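Local coordinates for dual specificity protein phosphatase 18 (PDB 2ESB), which dephosphorylates phosphotyrosine in synthetic MAP kinase peptides in preference to phosphothreonine, as a dual-specificity protein phosphatase, at residues A[22-30]-A[111-119]. Numbering follows the deposited sequence.
Sequences QITKSLYIS and SAALCLAYL. With ACT (acetate ion), chain B.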
loop_
_atom_site.group_PDB
_atom_site.type_symbol
_atom_site.label_atom_id
_atom_site.label_comp_id
_atom_site.label_asym_id
_atom_site.label_seq_id
_atom_site.Cartn_x
_atom_site.Cartn_y
_atom_site.Cartn_z
ATOM N N GLN A 22 -8.496 -3.796 7.145
ATOM C CA GLN A 22 -7.368 -4.176 7.972
ATOM C C GLN A 22 -6.496 -5.210 7.259
ATOM O O GLN A 22 -6.995 -6.223 6.774
ATOM C CB GLN A 22 -7.842 -4.718 9.323
ATOM C CG GLN A 22 -6.663 -5.053 10.239
ATOM C CD GLN A 22 -7.061 -5.235 11.699
ATOM O OE1 GLN A 22 -8.186 -5.595 12.010
ATOM N NE2 GLN A 22 -6.118 -5.003 12.593
ATOM N N ILE A 23 -5.192 -4.954 7.190
ATOM C CA ILE A 23 -4.293 -5.883 6.515
ATOM C C ILE A 23 -3.505 -6.714 7.523
ATOM O O ILE A 23 -3.334 -7.917 7.335
ATOM C CB ILE A 23 -3.306 -5.150 5.587
ATOM C CG1 ILE A 23 -4.049 -4.143 4.702
ATOM C CG2 ILE A 23 -2.558 -6.167 4.724
ATOM C CD1 ILE A 23 -5.232 -4.719 3.925
ATOM N N THR A 24 -3.014 -6.077 8.582
ATOM C CA THR A 24 -2.269 -6.789 9.617
ATOM C C THR A 24 -2.738 -6.217 10.940
ATOM O O THR A 24 -3.629 -5.379 10.968
ATOM C CB THR A 24 -0.751 -6.560 9.518
ATOM O OG1 THR A 24 -0.456 -5.216 9.912
ATOM C CG2 THR A 24 -0.248 -6.806 8.073
ATOM N N LYS A 25 -2.135 -6.655 12.037
ATOM C CA LYS A 25 -2.533 -6.149 13.342
ATOM C C LYS A 25 -2.288 -4.648 13.466
ATOM O O LYS A 25 -2.931 -3.983 14.272
ATOM C CB LYS A 25 -1.776 -6.884 14.452
ATOM C CG LYS A 25 -0.262 -6.689 14.428
ATOM C CD LYS A 25 0.367 -7.404 15.605
ATOM C CE LYS A 25 1.810 -6.998 15.823
ATOM N NZ LYS A 25 2.324 -7.589 17.096
ATOM N N SER A 26 -1.383 -4.103 12.656
ATOM C CA SER A 26 -1.084 -2.670 12.751
ATOM C C SER A 26 -1.119 -1.903 11.430
ATOM O O SER A 26 -0.608 -0.778 11.343
ATOM C CB SER A 26 0.293 -2.469 13.376
ATOM O OG SER A 26 1.306 -2.842 12.459
ATOM N N LEU A 27 -1.686 -2.504 10.393
ATOM C CA LEU A 27 -1.750 -1.823 9.107
ATOM C C LEU A 27 -3.123 -1.943 8.482
ATOM O O LEU A 27 -3.728 -3.018 8.505
ATOM C CB LEU A 27 -0.711 -2.395 8.150
ATOM C CG LEU A 27 -0.690 -1.754 6.756
ATOM C CD1 LEU A 27 -0.253 -0.293 6.864
ATOM C CD2 LEU A 27 0.271 -2.547 5.854
ATOM N N TYR A 28 -3.601 -0.828 7.932
ATOM C CA TYR A 28 -4.902 -0.747 7.267
ATOM C C TYR A 28 -4.761 0.004 5.941
ATOM O O TYR A 28 -3.818 0.776 5.749
ATOM C CB TYR A 28 -5.901 0.035 8.125
ATOM C CG TYR A 28 -6.166 -0.520 9.509
ATOM C CD1 TYR A 28 -5.199 -0.437 10.508
ATOM C CD2 TYR A 28 -7.405 -1.084 9.829
ATOM C CE1 TYR A 28 -5.453 -0.894 11.798
ATOM C CE2 TYR A 28 -7.675 -1.552 11.126
ATOM C CZ TYR A 28 -6.691 -1.451 12.098
ATOM O OH TYR A 28 -6.926 -1.900 13.371
ATOM N N ILE A 29 -5.709 -0.212 5.034
ATOM C CA ILE A 29 -5.728 0.495 3.752
ATOM C C ILE A 29 -7.131 1.076 3.569
ATOM O O ILE A 29 -8.120 0.441 3.945
ATOM C CB ILE A 29 -5.489 -0.431 2.540
ATOM C CG1 ILE A 29 -4.083 -1.031 2.574
ATOM C CG2 ILE A 29 -5.671 0.371 1.257
ATOM C CD1 ILE A 29 -3.861 -2.075 1.466
ATOM N N SER A 30 -7.237 2.265 2.991
ATOM C CA SER A 30 -8.564 2.847 2.772
ATOM C C SER A 30 -8.551 3.866 1.651
ATOM O O SER A 30 -7.498 4.173 1.078
ATOM C CB SER A 30 -9.078 3.535 4.048
ATOM O OG SER A 30 -8.548 4.854 4.164
ATOM N N SER A 111 -1.768 3.211 -2.557
ATOM C CA SER A 111 -1.563 2.689 -1.204
ATOM C C SER A 111 -1.383 1.165 -1.235
ATOM O O SER A 111 -0.589 0.605 -0.473
ATOM C CB SER A 111 -2.736 3.087 -0.279
ATOM O OG SER A 111 -3.999 2.683 -0.801
ATOM N N ALA A 112 -2.097 0.494 -2.132
ATOM C CA ALA A 112 -1.997 -0.959 -2.226
ATOM C C ALA A 112 -0.578 -1.410 -2.564
ATOM O O ALA A 112 -0.083 -2.389 -2.008
ATOM C CB ALA A 112 -2.981 -1.493 -3.267
ATOM N N ALA A 113 0.077 -0.693 -3.467
ATOM C CA ALA A 113 1.440 -1.042 -3.862
ATOM C C ALA A 113 2.408 -0.930 -2.691
ATOM O O ALA A 113 3.286 -1.785 -2.518
ATOM C CB ALA A 113 1.902 -0.143 -5.013
ATOM N N LEU A 114 2.266 0.118 -1.881
ATOM C CA LEU A 114 3.165 0.266 -0.735
ATOM C C LEU A 114 2.903 -0.840 0.283
ATOM O O LEU A 114 3.827 -1.327 0.942
ATOM C CB LEU A 114 3.006 1.643 -0.078
ATOM C CG LEU A 114 3.559 2.808 -0.911
ATOM C CD1 LEU A 114 3.669 4.045 -0.054
ATOM C CD2 LEU A 114 4.940 2.459 -1.446
ATOM N N CYS A 115 1.639 -1.237 0.402
ATOM C CA CYS A 115 1.275 -2.306 1.319
ATOM C C CYS A 115 1.960 -3.609 0.882
ATOM O O CYS A 115 2.517 -4.326 1.712
ATOM C CB CYS A 115 -0.240 -2.495 1.346
ATOM S SG CYS A 115 -0.768 -3.928 2.355
ATOM N N LEU A 116 1.923 -3.907 -0.421
ATOM C CA LEU A 116 2.561 -5.123 -0.924
ATOM C C LEU A 116 4.057 -5.114 -0.627
ATOM O O LEU A 116 4.619 -6.131 -0.220
ATOM C CB LEU A 116 2.339 -5.283 -2.438
ATOM C CG LEU A 116 0.884 -5.409 -2.904
ATOM C CD1 LEU A 116 0.850 -5.621 -4.414
ATOM C CD2 LEU A 116 0.197 -6.573 -2.181
ATOM N N ALA A 117 4.700 -3.962 -0.814
ATOM C CA ALA A 117 6.129 -3.862 -0.555
ATOM C C ALA A 117 6.404 -4.135 0.915
ATOM O O ALA A 117 7.349 -4.854 1.264
ATOM C CB ALA A 117 6.657 -2.461 -0.944
ATOM N N TYR A 118 5.576 -3.565 1.781
ATOM C CA TYR A 118 5.749 -3.761 3.214
ATOM C C TYR A 118 5.616 -5.233 3.610
ATOM O O TYR A 118 6.449 -5.758 4.360
ATOM C CB TYR A 118 4.732 -2.919 3.988
ATOM C CG TYR A 118 4.603 -3.318 5.440
ATOM C CD1 TYR A 118 5.589 -2.981 6.375
ATOM C CD2 TYR A 118 3.528 -4.088 5.867
ATOM C CE1 TYR A 118 5.501 -3.418 7.699
ATOM C CE2 TYR A 118 3.426 -4.525 7.180
ATOM C CZ TYR A 118 4.416 -4.193 8.088
ATOM O OH TYR A 118 4.327 -4.669 9.371
ATOM N N LEU A 119 4.569 -5.895 3.114
ATOM C CA LEU A 119 4.346 -7.304 3.441
ATOM C C LEU A 119 5.519 -8.184 3.021
ATOM O O LEU A 119 5.904 -9.099 3.751
ATOM C CB LEU A 119 3.060 -7.818 2.791
ATOM C CG LEU A 119 1.757 -7.257 3.366
ATOM C CD1 LEU A 119 0.562 -7.759 2.565
ATOM C CD2 LEU A 119 1.631 -7.680 4.827
HETATM C C ACT B . -0.337 -9.840 12.491
HETATM O O ACT B . -0.489 -8.718 11.955
HETATM O OXT ACT B . 0.780 -10.297 12.827
HETATM C CH3 ACT B . -1.614 -10.672 12.736
HETATM O O HOH W 1 2.119 -5.769 10.332
#
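The helix that follows the phosphate-binding loop of this cysteine-phosphatase fold packs through C115 and Y118 on the beta hairpin of 21-24 and 27-30, at one edge of the central sheet. Strand 27-30 runs nearly antiparallel to the helical segment 111-119 (160°), the two axes 9.2 Å apart at closest. C115 carries the middle of the contact. With chi1 at 174°, C115 SG swings away from its own backbone N and lies among I23, L27 and I29. I23 CG2 lies 3.7 Å from C115 SG, and L27 CD2 touches the same sulfur. I29 CD1 packs 3.6 Å from C115 CB. One turn further on, the L27 and Y118 side chains run alongside each other, pointing opposite ways, with L27 CD2 3.6 Å from Y118 CD2. L119 reaches the hairpin with both methyls: CD1 to I23 CG2 and CD2 to T24 CG2. T134 of helix 127-137 touches C115 and L119, and C137 touches I23. At the N-terminal end of 111-119, the buried S111 OG has no polar partner in the model and lies 3.5 Å from I29 CG2. The S111 side chain also touches C104, the predicted phosphocysteine nucleophile. Near L119, at the far end of the contact, T24 OG1 accepts from S26 N in an ST turn. A water, in the plane of the Y118 ring, bridges the two segments, 2.7 Å from T24 OG1 and 2.6 Å from Y118 OH.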